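Local coordinates for protein citrate synthase (Pyrobaculum aerophilum, PDB 2IBP) that probably catalyses the condensation of oxaloacetate with acetyl-CoA and water to give citrate and CoA, the entry step of the tricarboxylic acid cycle, at residues M255-Y260 and S349-Y354; K9-I14 and L26-I31; A151-A156 and D232-V237; N186-M191 and L199-I204; K268-V273 and E327-S332. One frame throughout, in Å; residues are numbered along the deposited sequence. Where two conformers were deposited one is given.

Contact 1 (M255-Y260 and S349-Y354); sequences MAVRNY and SGIAFY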
# COMPACT_ATOMS: atom_id res chain seq x y z
N MET A 255 -13.71 -2.20 -20.11
CA MET A 255 -15.12 -1.86 -20.25
C MET A 255 -15.42 -1.24 -21.60
O MET A 255 -16.51 -1.48 -22.16
CB MET A 255 -15.58 -0.96 -19.10
CG MET A 255 -15.44 -1.62 -17.72
SD MET A 255 -16.04 -3.33 -17.66
CE MET A 255 -17.69 -3.16 -18.32
N ALA A 256 -14.48 -0.47 -22.14
CA ALA A 256 -14.66 0.11 -23.48
C ALA A 256 -14.86 -1.02 -24.49
O ALA A 256 -15.80 -0.99 -25.29
CB ALA A 256 -13.46 0.96 -23.87
N VAL A 257 -13.99 -2.03 -24.44
CA VAL A 257 -14.09 -3.17 -25.35
C VAL A 257 -15.39 -3.95 -25.17
O VAL A 257 -16.06 -4.25 -26.15
CB VAL A 257 -12.86 -4.10 -25.26
CG1 VAL A 257 -13.12 -5.43 -25.95
CG2 VAL A 257 -11.65 -3.39 -25.86
N ARG A 258 -15.75 -4.27 -23.93
CA ARG A 258 -17.02 -4.94 -23.69
C ARG A 258 -18.18 -4.12 -24.26
O ARG A 258 -19.13 -4.67 -24.77
CB ARG A 258 -17.24 -5.16 -22.20
CG ARG A 258 -16.30 -6.16 -21.58
CD ARG A 258 -16.65 -6.34 -20.13
NE ARG A 258 -15.81 -7.32 -19.48
CZ ARG A 258 -16.04 -8.63 -19.46
NH1 ARG A 258 -17.06 -9.14 -20.14
NH2 ARG A 258 -15.24 -9.43 -18.78
N ASN A 259 -18.11 -2.80 -24.11
CA ASN A 259 -19.14 -1.92 -24.65
C ASN A 259 -19.19 -1.97 -26.15
O ASN A 259 -20.28 -1.97 -26.74
CB ASN A 259 -18.94 -0.48 -24.20
CG ASN A 259 -19.32 -0.26 -22.75
OD1 ASN A 259 -19.88 -1.14 -22.10
ND2 ASN A 259 -19.09 0.96 -22.27
N TYR A 260 -18.02 -1.94 -26.80
CA TYR A 260 -17.99 -2.01 -28.26
C TYR A 260 -18.62 -3.33 -28.71
O TYR A 260 -19.35 -3.35 -29.69
CB TYR A 260 -16.58 -1.87 -28.85
CG TYR A 260 -15.85 -0.59 -28.46
CD1 TYR A 260 -16.51 0.63 -28.45
CD2 TYR A 260 -14.47 -0.60 -28.23
CE1 TYR A 260 -15.83 1.81 -28.13
CE2 TYR A 260 -13.80 0.57 -27.89
CZ TYR A 260 -14.48 1.76 -27.84
OH TYR A 260 -13.83 2.93 -27.49
N SER A 349 -7.03 1.31 -26.10
CA SER A 349 -6.00 0.34 -25.72
C SER A 349 -6.37 -1.11 -25.45
O SER A 349 -5.50 -1.97 -25.53
CB SER A 349 -5.19 0.87 -24.54
OG SER A 349 -5.96 0.80 -23.37
N GLY A 350 -7.64 -1.40 -25.21
CA GLY A 350 -8.07 -2.78 -24.99
C GLY A 350 -8.30 -3.56 -26.26
O GLY A 350 -8.32 -4.79 -26.25
N ILE A 351 -8.39 -2.86 -27.38
CA ILE A 351 -8.71 -3.50 -28.66
C ILE A 351 -7.64 -4.48 -29.13
O ILE A 351 -7.90 -5.67 -29.36
CB ILE A 351 -9.01 -2.46 -29.73
CG1 ILE A 351 -10.27 -1.65 -29.33
CG2 ILE A 351 -9.17 -3.15 -31.09
CD1 ILE A 351 -10.57 -0.48 -30.24
N ALA A 352 -6.40 -4.02 -29.19
CA ALA A 352 -5.31 -4.87 -29.60
C ALA A 352 -5.14 -6.03 -28.64
O ALA A 352 -5.03 -7.18 -29.07
CB ALA A 352 -4.02 -4.07 -29.73
N PHE A 353 -5.19 -5.76 -27.32
CA PHE A 353 -5.02 -6.82 -26.33
C PHE A 353 -6.06 -7.90 -26.55
O PHE A 353 -5.77 -9.09 -26.53
CB PHE A 353 -5.21 -6.35 -24.89
CG PHE A 353 -4.13 -5.44 -24.36
CD1 PHE A 353 -2.85 -5.45 -24.86
CD2 PHE A 353 -4.38 -4.69 -23.22
CE1 PHE A 353 -1.87 -4.61 -24.31
CE2 PHE A 353 -3.41 -3.88 -22.65
CZ PHE A 353 -2.16 -3.87 -23.18
N TYR A 354 -7.31 -7.47 -26.73
CA TYR A 354 -8.41 -8.40 -26.94
C TYR A 354 -8.10 -9.29 -28.14
O TYR A 354 -8.23 -10.51 -28.07
CB TYR A 354 -9.72 -7.63 -27.14
CG TYR A 354 -10.91 -8.51 -27.44
CD1 TYR A 354 -11.75 -8.95 -26.43
CD2 TYR A 354 -11.21 -8.86 -28.75
CE1 TYR A 354 -12.82 -9.77 -26.71
CE2 TYR A 354 -12.30 -9.63 -29.04
CZ TYR A 354 -13.09 -10.09 -28.03
OH TYR A 354 -14.17 -10.88 -28.36
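Val257 packs against a neighbouring helix, at Gly350 and Tyr354. This is a buried helix-helix crossing in the mostly alpha-helical citrate synthase fold. Helices 252-263 and 349-356 cross at -76°, their local axes 8.8 Å apart. The two methyls of Val257 divide the work. CG2 lies against the backbone, 3.4 Å from Gly350 C. CG1 reaches the ring of Tyr354 and comes 3.8 Å from its CD1. With CG1 anti to the backbone N (chi1 167°), one methyl meets the ring and the other the glycine. Gly350 has no side chain, and a CB there would clash with Val257 CG2. Beside this pair, Ile351 crosses Tyr260 at about a right angle. Its CD1 is 4.1 Å from Tyr260 CE2. No hydrogen bond joins the two segments.

Further out, the hydroxyl of Tyr260 is hydrogen-bonded to Phe347 O, which ties down the far end of the ring. Residues of helix 319-332, among them Leu319 and Ile322, pack on the same tyrosine. Gly350 lies about 8 Å from the side chain of Asp346, a predicted active-site residue. Within its own helix, the Tyr260 ring has Ala256 O 3.1 Å above one face, toward the rim.

Contact 2 (K9-I14 and L26-I31); sequences KTTGKI and LEDVLI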
# COMPACT_ATOMS: atom_id res chain seq x y z
N LYS A 9 -3.52 25.07 -2.41
CA LYS A 9 -4.49 25.23 -3.49
C LYS A 9 -5.05 23.88 -3.87
O LYS A 9 -4.35 22.87 -3.83
CB LYS A 9 -3.84 25.91 -4.70
CG LYS A 9 -3.38 27.33 -4.43
CD LYS A 9 -2.73 27.95 -5.66
CE LYS A 9 -2.32 29.39 -5.39
NZ LYS A 9 -1.70 30.04 -6.58
N THR A 10 -6.33 23.85 -4.22
CA THR A 10 -6.98 22.60 -4.59
C THR A 10 -8.24 22.83 -5.41
O THR A 10 -8.91 23.85 -5.27
CB THR A 10 -7.34 21.77 -3.32
OG1 THR A 10 -7.96 20.54 -3.70
CG2 THR A 10 -8.30 22.56 -2.42
N THR A 11 -8.53 21.88 -6.29
CA THR A 11 -9.73 21.93 -7.11
C THR A 11 -10.75 20.93 -6.55
O THR A 11 -11.81 20.75 -7.13
CB THR A 11 -9.43 21.54 -8.57
OG1 THR A 11 -8.95 20.19 -8.62
CG2 THR A 11 -8.39 22.48 -9.18
N GLY A 12 -10.42 20.33 -5.41
CA GLY A 12 -11.29 19.33 -4.79
C GLY A 12 -12.26 19.90 -3.77
O GLY A 12 -12.34 21.12 -3.59
N LYS A 13 -13.00 19.01 -3.12
CA LYS A 13 -13.98 19.39 -2.12
C LYS A 13 -13.32 19.56 -0.77
O LYS A 13 -12.45 18.77 -0.38
CB LYS A 13 -15.10 18.35 -2.03
CG LYS A 13 -15.85 18.18 -3.34
CD LYS A 13 -17.02 17.22 -3.21
CE LYS A 13 -17.67 16.97 -4.57
NZ LYS A 13 -18.08 18.24 -5.23
N ILE A 14 -13.75 20.59 -0.05
CA ILE A 14 -13.21 20.90 1.26
C ILE A 14 -14.29 20.66 2.30
O ILE A 14 -15.45 21.06 2.12
CB ILE A 14 -12.74 22.36 1.34
CG1 ILE A 14 -11.67 22.61 0.27
CG2 ILE A 14 -12.20 22.66 2.73
CD1 ILE A 14 -11.18 24.05 0.22
N LEU A 26 -7.30 14.55 -0.85
CA LEU A 26 -6.06 15.31 -1.02
C LEU A 26 -5.88 15.74 -2.48
O LEU A 26 -4.76 15.79 -3.01
CB LEU A 26 -4.86 14.48 -0.52
CG LEU A 26 -4.88 14.12 0.97
CD1 LEU A 26 -3.74 13.18 1.32
CD2 LEU A 26 -4.84 15.39 1.82
N GLU A 27 -6.98 16.09 -3.13
CA GLU A 27 -6.96 16.46 -4.52
C GLU A 27 -6.07 17.68 -4.76
O GLU A 27 -6.28 18.75 -4.19
CB GLU A 27 -8.37 16.69 -5.07
CG GLU A 27 -8.40 16.88 -6.58
CD GLU A 27 -9.78 16.70 -7.19
OE1 GLU A 27 -10.74 16.34 -6.46
OE2 GLU A 27 -9.91 16.93 -8.42
N ASP A 28 -5.05 17.45 -5.59
CA ASP A 28 -4.11 18.48 -5.99
C ASP A 28 -3.13 18.89 -4.92
O ASP A 28 -2.37 19.82 -5.13
CB ASP A 28 -4.85 19.72 -6.48
CG ASP A 28 -5.80 19.41 -7.61
OD1 ASP A 28 -5.50 18.51 -8.42
OD2 ASP A 28 -6.84 20.10 -7.70
N VAL A 29 -3.15 18.23 -3.77
CA VAL A 29 -2.23 18.56 -2.69
C VAL A 29 -0.83 18.10 -3.07
O VAL A 29 -0.65 16.95 -3.48
CB VAL A 29 -2.67 17.93 -1.36
CG1 VAL A 29 -1.69 18.26 -0.26
CG2 VAL A 29 -4.08 18.41 -1.00
N LEU A 30 0.14 19.02 -2.99
CA LEU A 30 1.51 18.72 -3.35
C LEU A 30 2.20 17.82 -2.33
O LEU A 30 2.07 18.03 -1.12
CB LEU A 30 2.30 20.03 -3.49
CG LEU A 30 1.90 20.91 -4.68
CD1 LEU A 30 2.46 22.32 -4.54
CD2 LEU A 30 2.34 20.28 -6.02
N ILE A 31 2.92 16.82 -2.82
CA ILE A 31 3.69 15.95 -1.93
C ILE A 31 5.20 16.03 -2.16
O ILE A 31 5.98 15.57 -1.33
CB ILE A 31 3.21 14.47 -2.02
CG1 ILE A 31 3.41 13.88 -3.42
CG2 ILE A 31 1.73 14.38 -1.64
CD1 ILE A 31 3.19 12.38 -3.45
O HOH W 1 -1.46 22.01 -3.52
O HOH W 2 -11.49 18.76 -9.44
O HOH W 3 -11.92 16.25 -3.63
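Asp28 OD2 takes two bonds from a single residue, Thr11. It accepts from Thr11 N at 2.8 Å, through the lone pair facing away from its other oxygen. It also accepts from Thr11 OG1. That second separation is very short, so its exact length is doubtful. The backbone bond is bent, with an N-H...O angle of 143°. Thr10 adds a third link. Its OG1 donates to Glu27 O at 2.5 Å, tilted 27° from the carbonyl plane. Thr10 OG1 in turn accepts from Gly12 N at 3.0 Å, which makes an ST turn. Because OG1 is anti to the backbone N (chi1 -179°), one hydroxyl can serve both bonds.

Gly12 faces Glu27 closely, and a CB on it would clash with Glu27 CB. The extended side chain of Glu27 runs beside Gly12, with OE1 3.5 Å from Gly12 CA. Waters extend the junction: one bridges Lys9 O and Asp28 O, another Thr11 O and Glu27 OE2, a third Lys13 N and Glu27 OE1. Glu27 and Asp28 occupy the middle of a type II beta turn from Leu26 to Val29.

The contact joins the end of strand 4-10 to the turn before strand 30-34, with strand 22-23 packed nearby through Ile23. Lys9, Thr10 and Leu30 pair in an antiparallel ladder with a strand of the second subunit, so the sheet continues across the dimer interface.

Contact 3 (A151-A156 and D232-V237); sequences AEKLVA and DLYSSV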
# COMPACT_ATOMS: atom_id res chain seq x y z
N ALA A 151 15.29 -1.68 -8.37
CA ALA A 151 14.33 -1.03 -9.27
C ALA A 151 14.37 -1.71 -10.65
O ALA A 151 13.31 -2.06 -11.21
CB ALA A 151 14.62 0.46 -9.39
N GLU A 152 15.56 -1.97 -11.17
CA GLU A 152 15.69 -2.69 -12.45
C GLU A 152 15.07 -4.09 -12.39
O GLU A 152 14.36 -4.51 -13.30
CB GLU A 152 17.17 -2.80 -12.85
CG GLU A 152 17.78 -1.49 -13.21
CD GLU A 152 19.21 -1.62 -13.71
OE1 GLU A 152 19.75 -2.76 -13.76
OE2 GLU A 152 19.76 -0.58 -14.10
N LYS A 153 15.27 -4.78 -11.28
CA LYS A 153 14.74 -6.12 -11.13
C LYS A 153 13.23 -6.09 -11.16
O LYS A 153 12.60 -6.95 -11.76
CB LYS A 153 15.20 -6.75 -9.83
CG LYS A 153 16.64 -7.16 -9.84
CD LYS A 153 17.02 -7.65 -8.48
CE LYS A 153 18.46 -8.02 -8.39
NZ LYS A 153 18.75 -8.37 -6.97
N LEU A 154 12.63 -5.13 -10.47
CA LEU A 154 11.17 -5.02 -10.46
C LEU A 154 10.59 -4.77 -11.87
O LEU A 154 9.58 -5.36 -12.27
CB LEU A 154 10.76 -3.90 -9.50
CG LEU A 154 10.77 -4.36 -8.04
CD1 LEU A 154 10.97 -3.23 -7.05
CD2 LEU A 154 9.51 -5.17 -7.69
N VAL A 155 11.25 -3.92 -12.63
CA VAL A 155 10.81 -3.63 -13.99
C VAL A 155 10.98 -4.90 -14.85
O VAL A 155 10.11 -5.26 -15.65
CB VAL A 155 11.62 -2.47 -14.56
CG1 VAL A 155 11.30 -2.26 -16.05
CG2 VAL A 155 11.35 -1.21 -13.75
N ALA A 156 12.10 -5.59 -14.67
CA ALA A 156 12.37 -6.79 -15.46
C ALA A 156 11.48 -7.98 -15.17
O ALA A 156 11.18 -8.77 -16.07
CB ALA A 156 13.84 -7.20 -15.28
N ASP A 232 10.81 -1.55 1.92
CA ASP A 232 11.54 -1.90 0.73
C ASP A 232 10.81 -1.65 -0.57
O ASP A 232 9.58 -1.56 -0.61
CB ASP A 232 11.99 -3.34 0.81
CG ASP A 232 10.83 -4.30 0.73
OD1 ASP A 232 10.10 -4.47 1.74
OD2 ASP A 232 10.67 -4.88 -0.36
N LEU A 233 11.58 -1.59 -1.66
CA LEU A 233 11.03 -1.33 -2.98
C LEU A 233 10.02 -2.35 -3.45
O LEU A 233 9.03 -1.99 -4.12
CB LEU A 233 12.15 -1.19 -4.00
CG LEU A 233 12.89 0.14 -3.93
CD1 LEU A 233 14.31 0.04 -4.51
CD2 LEU A 233 12.08 1.22 -4.60
N TYR A 234 10.25 -3.62 -3.15
CA TYR A 234 9.29 -4.63 -3.54
C TYR A 234 7.97 -4.39 -2.81
O TYR A 234 6.91 -4.45 -3.40
CB TYR A 234 9.82 -6.02 -3.23
CG TYR A 234 10.89 -6.53 -4.17
CD1 TYR A 234 10.56 -7.39 -5.21
CD2 TYR A 234 12.23 -6.25 -3.96
CE1 TYR A 234 11.52 -7.93 -6.03
CE2 TYR A 234 13.21 -6.77 -4.81
CZ TYR A 234 12.84 -7.62 -5.83
OH TYR A 234 13.79 -8.19 -6.69
N SER A 235 8.04 -4.16 -1.51
CA SER A 235 6.82 -3.91 -0.74
C SER A 235 6.08 -2.66 -1.23
O SER A 235 4.85 -2.63 -1.31
CB SER A 235 7.16 -3.79 0.75
OG SER A 235 7.61 -5.06 1.19
N SER A 236 6.84 -1.63 -1.62
CA SER A 236 6.23 -0.42 -2.15
C SER A 236 5.48 -0.71 -3.47
O SER A 236 4.37 -0.22 -3.70
CB SER A 236 7.29 0.65 -2.35
OG SER A 236 7.87 1.00 -1.09
N VAL A 237 6.09 -1.54 -4.31
CA VAL A 237 5.45 -1.92 -5.56
C VAL A 237 4.23 -2.80 -5.30
O VAL A 237 3.18 -2.61 -5.92
CB VAL A 237 6.44 -2.56 -6.55
CG1 VAL A 237 5.70 -3.19 -7.73
CG2 VAL A 237 7.41 -1.51 -7.03
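Helices 141-169 and 233-244 run in roughly the same direction here, crossing at -41° with their local axes 10.5 Å apart. Leu154 reaches across to the second helix. It lies over one face of the Tyr234 ring, its CG 4.2 Å from the ring centroid and 14° off the normal, a CH-pi contact. Its CD2 sits closer, 3.5 Å from Tyr234 CD1, nearer the rim. The other methyl, CD1, turns to the backbone and side chains of the second helix. It is 3.7 Å from Leu233 O and 4.0 Å from Val237 CG2. Leu154 CG is anti to its carbonyl carbon (chi1 -80°), and the fork beyond it straddles the ring and the helix.

This is buried packing in the helical core of citrate synthase, away from the annotated sites. Helix 363-382 borders the pair, where Val376 touches both Ala151 and Val237. Asp232 is the N-cap of helix 233-244, and its OD2 accepts from Ser235 N at 3.0 Å. Its other oxygen, OD1, forms a salt bridge with Lys245 of the second subunit, so the helix start also faces the dimer partner.

The far end of Tyr234 is polar. Its OH lies 3.7 Å from Lys153 CB and is hydrogen-bonded to Asp124, which with Asp126 also takes salt bridges from Lys153 NZ. An alanine in place of Tyr234 would remove the ring under Leu154 and would probably open a gap there while leaving Asp124 without its hydroxyl partner. The aliphatic part of Lys153 runs obliquely past the ring, and its CD is also 3.7 Å from Tyr234 OH.

Contact 4 (N186-M191 and L199-I204); sequences NFLYMM and LASRGI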
# COMPACT_ATOMS: atom_id res chain seq x y z
N ASN A 186 9.37 -10.82 -25.44
CA ASN A 186 9.51 -11.91 -24.53
C ASN A 186 8.22 -12.12 -23.72
O ASN A 186 7.85 -13.25 -23.42
CB ASN A 186 10.65 -11.69 -23.58
CG ASN A 186 10.82 -12.84 -22.65
OD1 ASN A 186 11.14 -13.94 -23.09
ND2 ASN A 186 10.57 -12.61 -21.35
N PHE A 187 7.57 -11.02 -23.35
CA PHE A 187 6.32 -11.16 -22.61
C PHE A 187 5.31 -11.98 -23.42
O PHE A 187 4.71 -12.92 -22.93
CB PHE A 187 5.73 -9.81 -22.27
CG PHE A 187 4.33 -9.90 -21.73
CD1 PHE A 187 4.08 -10.52 -20.52
CD2 PHE A 187 3.27 -9.40 -22.46
CE1 PHE A 187 2.80 -10.63 -20.04
CE2 PHE A 187 1.97 -9.48 -21.96
CZ PHE A 187 1.74 -10.11 -20.75
N LEU A 188 5.16 -11.64 -24.69
CA LEU A 188 4.21 -12.37 -25.53
C LEU A 188 4.63 -13.82 -25.71
O LEU A 188 3.80 -14.73 -25.76
CB LEU A 188 4.01 -11.69 -26.88
CG LEU A 188 3.31 -10.34 -26.84
CD1 LEU A 188 3.23 -9.74 -28.23
CD2 LEU A 188 1.92 -10.46 -26.19
N TYR A 189 5.93 -14.05 -25.84
CA TYR A 189 6.45 -15.41 -25.91
C TYR A 189 6.12 -16.19 -24.62
O TYR A 189 5.67 -17.34 -24.67
CB TYR A 189 7.97 -15.36 -26.15
CG TYR A 189 8.66 -16.66 -25.92
CD1 TYR A 189 8.51 -17.73 -26.79
CD2 TYR A 189 9.44 -16.85 -24.79
CE1 TYR A 189 9.10 -18.94 -26.53
CE2 TYR A 189 10.04 -18.05 -24.52
CZ TYR A 189 9.88 -19.10 -25.40
OH TYR A 189 10.49 -20.29 -25.12
N MET A 190 6.31 -15.56 -23.46
CA MET A 190 6.01 -16.22 -22.20
C MET A 190 4.52 -16.46 -22.00
O MET A 190 4.12 -17.43 -21.37
CB MET A 190 6.58 -15.42 -21.04
CG MET A 190 8.09 -15.37 -21.00
SD MET A 190 8.67 -14.68 -19.44
CE MET A 190 7.89 -13.08 -19.53
N MET A 191 3.69 -15.59 -22.57
CA MET A 191 2.25 -15.75 -22.45
C MET A 191 1.78 -16.90 -23.31
O MET A 191 1.06 -17.77 -22.83
CB MET A 191 1.51 -14.50 -22.93
CG MET A 191 1.60 -13.32 -21.99
SD MET A 191 0.53 -13.55 -20.54
CE MET A 191 -1.09 -13.36 -21.30
N LEU A 199 4.41 -7.12 -35.24
CA LEU A 199 3.39 -6.11 -35.02
C LEU A 199 2.78 -6.23 -33.61
O LEU A 199 2.55 -5.22 -32.94
CB LEU A 199 2.33 -6.22 -36.10
CG LEU A 199 1.23 -5.17 -36.14
CD1 LEU A 199 1.77 -3.76 -36.07
CD2 LEU A 199 0.42 -5.41 -37.43
N ALA A 200 2.60 -7.46 -33.13
CA ALA A 200 2.06 -7.68 -31.78
C ALA A 200 3.08 -7.20 -30.74
O ALA A 200 2.73 -6.50 -29.79
CB ALA A 200 1.69 -9.14 -31.56
N SER A 201 4.36 -7.54 -30.96
CA SER A 201 5.43 -7.09 -30.05
C SER A 201 5.51 -5.58 -30.01
O SER A 201 5.75 -4.99 -28.96
CB SER A 201 6.79 -7.64 -30.49
OG SER A 201 6.78 -9.04 -30.42
N ARG A 202 5.43 -4.95 -31.18
CA ARG A 202 5.44 -3.50 -31.23
C ARG A 202 4.32 -2.90 -30.39
O ARG A 202 4.49 -1.89 -29.73
CB ARG A 202 5.37 -2.97 -32.66
CG ARG A 202 5.39 -1.45 -32.73
CD ARG A 202 5.66 -0.92 -34.12
NE ARG A 202 4.58 -1.12 -35.07
CZ ARG A 202 3.62 -0.23 -35.35
NH1 ARG A 202 3.51 0.91 -34.66
NH2 ARG A 202 2.74 -0.50 -36.29
N GLY A 203 3.14 -3.50 -30.49
CA GLY A 203 1.99 -3.05 -29.73
C GLY A 203 2.24 -3.10 -28.24
O GLY A 203 1.96 -2.16 -27.53
N ILE A 204 2.81 -4.21 -27.78
CA ILE A 204 3.13 -4.35 -26.36
C ILE A 204 4.19 -3.32 -25.97
O ILE A 204 4.04 -2.60 -24.99
CB ILE A 204 3.55 -5.78 -25.98
CG1 ILE A 204 2.39 -6.75 -26.20
CG2 ILE A 204 4.03 -5.84 -24.51
CD1 ILE A 204 1.14 -6.45 -25.38
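Leu188 points its forked end at Ile204 and the two side chains pass each other at a slant. CD1 and CD2 of Leu188 are each 3.7 Å from Ile204 CG1. CD1 also rests on the backbone of the second helix, 3.6 Å from Ala200 C, and meets Ala200 CB at 3.7 Å. The leucine CG is anti to its carbonyl carbon (chi1 -68°), which sends CD1 to Ala200 and Ile204 and CD2 to Ile204. Phe187 stands at about a right angle to Ile204. Its CD2 comes 4.2 Å from Ile204 CG2, the branch that Leu188 does not touch. Met191 CG lies over one face of the Phe187 ring, 3.4 Å above its plane and displaced toward the rim.

Helices 183-192 and 198-210 are consecutive in the chain, with a short connection between them. They form a pair packed across each other in the citrate synthase fold, crossing at 113° with local axes 9.8 Å apart. Helix 141-169 packs on the Phe187 side through Pro159 and Val162. On the far side of helix 198-210, Arg202 forms a salt bridge with Asp308, a residue known to bind magnesium in this protein. Between the segments themselves no hydrogen bond or charge pair forms, so this helix pair is joined by the fit of aliphatic and aromatic carbon.

Contact 5 (K268-V273 and E327-S332); sequences KAKEIV and EQEVLS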
# COMPACT_ATOMS: atom_id res chain seq x y z
N LYS A 268 -24.60 2.70 -34.91
CA LYS A 268 -25.14 3.27 -33.68
C LYS A 268 -24.31 4.41 -33.10
O LYS A 268 -24.74 5.08 -32.17
CB LYS A 268 -25.27 2.20 -32.62
CG LYS A 268 -26.30 1.13 -32.87
CD LYS A 268 -26.17 0.13 -31.76
CE LYS A 268 -27.13 -1.01 -31.83
NZ LYS A 268 -26.81 -1.97 -30.72
N ALA A 269 -23.15 4.68 -33.69
CA ALA A 269 -22.26 5.71 -33.15
C ALA A 269 -22.95 7.07 -32.94
O ALA A 269 -22.85 7.68 -31.87
CB ALA A 269 -21.05 5.87 -34.04
N LYS A 270 -23.69 7.54 -33.94
CA LYS A 270 -24.32 8.84 -33.83
C LYS A 270 -25.33 8.90 -32.69
O LYS A 270 -25.32 9.84 -31.90
CB LYS A 270 -24.95 9.26 -35.16
CG LYS A 270 -25.31 10.73 -35.19
CD LYS A 270 -25.61 11.20 -36.61
CE LYS A 270 -25.92 12.69 -36.66
NZ LYS A 270 -26.11 13.17 -38.06
N GLU A 271 -26.18 7.89 -32.58
CA GLU A 271 -27.19 7.91 -31.53
C GLU A 271 -26.57 7.75 -30.14
O GLU A 271 -27.04 8.35 -29.18
CB GLU A 271 -28.29 6.87 -31.79
CG GLU A 271 -27.88 5.44 -31.59
CD GLU A 271 -28.74 4.45 -32.35
OE1 GLU A 271 -28.88 4.65 -33.59
OE2 GLU A 271 -29.12 3.41 -31.76
N ILE A 272 -25.51 6.95 -30.05
CA ILE A 272 -24.82 6.75 -28.78
C ILE A 272 -24.17 8.04 -28.30
O ILE A 272 -24.29 8.41 -27.13
CB ILE A 272 -23.73 5.65 -28.90
CG1 ILE A 272 -24.38 4.29 -29.15
CG2 ILE A 272 -22.90 5.56 -27.62
CD1 ILE A 272 -23.40 3.25 -29.61
N VAL A 273 -23.47 8.73 -29.19
CA VAL A 273 -22.81 9.97 -28.84
C VAL A 273 -23.83 11.08 -28.52
O VAL A 273 -23.62 11.87 -27.60
CB VAL A 273 -21.82 10.41 -29.92
CG1 VAL A 273 -21.32 11.83 -29.65
CG2 VAL A 273 -20.67 9.39 -30.00
N GLU A 327 -15.56 7.63 -32.15
CA GLU A 327 -14.58 8.70 -32.08
C GLU A 327 -14.91 9.85 -33.02
O GLU A 327 -14.89 11.01 -32.63
CB GLU A 327 -13.18 8.17 -32.41
CG GLU A 327 -12.11 9.22 -32.19
CD GLU A 327 -11.05 9.21 -33.26
OE1 GLU A 327 -11.38 8.96 -34.43
OE2 GLU A 327 -9.90 9.57 -32.94
N GLN A 328 -15.23 9.53 -34.27
CA GLN A 328 -15.56 10.55 -35.26
C GLN A 328 -16.75 11.41 -34.83
O GLN A 328 -16.70 12.64 -34.91
CB GLN A 328 -15.81 9.89 -36.61
CG GLN A 328 -14.54 9.28 -37.19
CD GLN A 328 -14.79 8.32 -38.34
OE1 GLN A 328 -13.89 7.59 -38.76
NE2 GLN A 328 -16.02 8.30 -38.84
N GLU A 329 -17.75 10.77 -34.24
CA GLU A 329 -18.92 11.49 -33.76
C GLU A 329 -18.57 12.39 -32.59
O GLU A 329 -18.98 13.56 -32.55
CB GLU A 329 -20.05 10.51 -33.41
CG GLU A 329 -20.59 9.77 -34.63
CD GLU A 329 -21.19 10.71 -35.68
OE1 GLU A 329 -21.69 11.80 -35.31
OE2 GLU A 329 -21.21 10.33 -36.87
N VAL A 330 -17.76 11.87 -31.67
CA VAL A 330 -17.33 12.66 -30.52
C VAL A 330 -16.56 13.91 -30.97
O VAL A 330 -16.79 15.01 -30.46
CB VAL A 330 -16.44 11.83 -29.57
CG1 VAL A 330 -15.64 12.76 -28.64
CG2 VAL A 330 -17.27 10.83 -28.80
N LEU A 331 -15.68 13.74 -31.95
CA LEU A 331 -14.85 14.85 -32.43
C LEU A 331 -15.62 15.90 -33.25
O LEU A 331 -15.19 17.05 -33.35
CB LEU A 331 -13.67 14.32 -33.24
CG LEU A 331 -12.66 13.45 -32.49
CD1 LEU A 331 -11.59 12.95 -33.44
CD2 LEU A 331 -12.04 14.22 -31.33
N SER A 332 -16.74 15.50 -33.84
CA SER A 332 -17.54 16.40 -34.68
C SER A 332 -18.73 17.02 -33.94
O SER A 332 -19.38 17.92 -34.46
CB SER A 332 -18.06 15.66 -35.91
OG SER A 332 -18.96 14.63 -35.54
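Two helices of the citrate synthase fold, 269-276 and 319-332, pack here near the chain's periphery, around Glu329. Its CB lies 3.6 Å from Val273 CG2. Its CG sits 4.0 Å from Ala269 CB. The chain then bends at chi2 (-61°), which lays the carboxylate alongside Lys270. OE1 comes 3.8 Å from Lys270 CG. The charged ends do not meet: Lys270 NZ is 5.4 Å from Glu329 OE1. The opposite charges may still attract at that range, but the contact is between OE1 and the aliphatic stem of Lys270.

Val273 works on two neighbours. Val273 CG2 also lies 3.9 Å from Val330 CG2, the two valines crossing at about a right angle. This is ordinary helix-on-helix packing within the mainly helical body of the enzyme, with a crossing angle of -50° and local axes 8.9 Å apart. An alanine at Glu329 would strip away the CG and carboxylate, and would probably leave a gap beside Ala269 and the lysine stem, with the charge of Lys270 losing its nearby counterpart.

Phe336 of the short helix 334-338 packs on both Val273 and Val330. Ile326, one turn earlier on helix 319-332, touches Ala269 and Val273. Leu284, on a loop, touches Val330.

Overall arrangement
Contacts 1 and 4 touch each other: Phe353 CE1 lies 3.7 Å from Ile204 CD1, so helices 349-356 and 198-210 are packed together. Contact 5 falls within the span of chain between the two segments of contact 1, and their centres are about 17 Å apart. Helix 319-332 links them, since it also packs on Tyr260. Contact 4 lies likewise between the segments of contact 3, with nearest atoms about 6 Å apart. Contacts 2 and 3 both reach the second subunit. Predicted active-site residues lie closest to contact 1, with the side chain of Asp346 about 8 Å from Gly350; side chains of contacts 2 and 5 are each about 11 Å from that of His289.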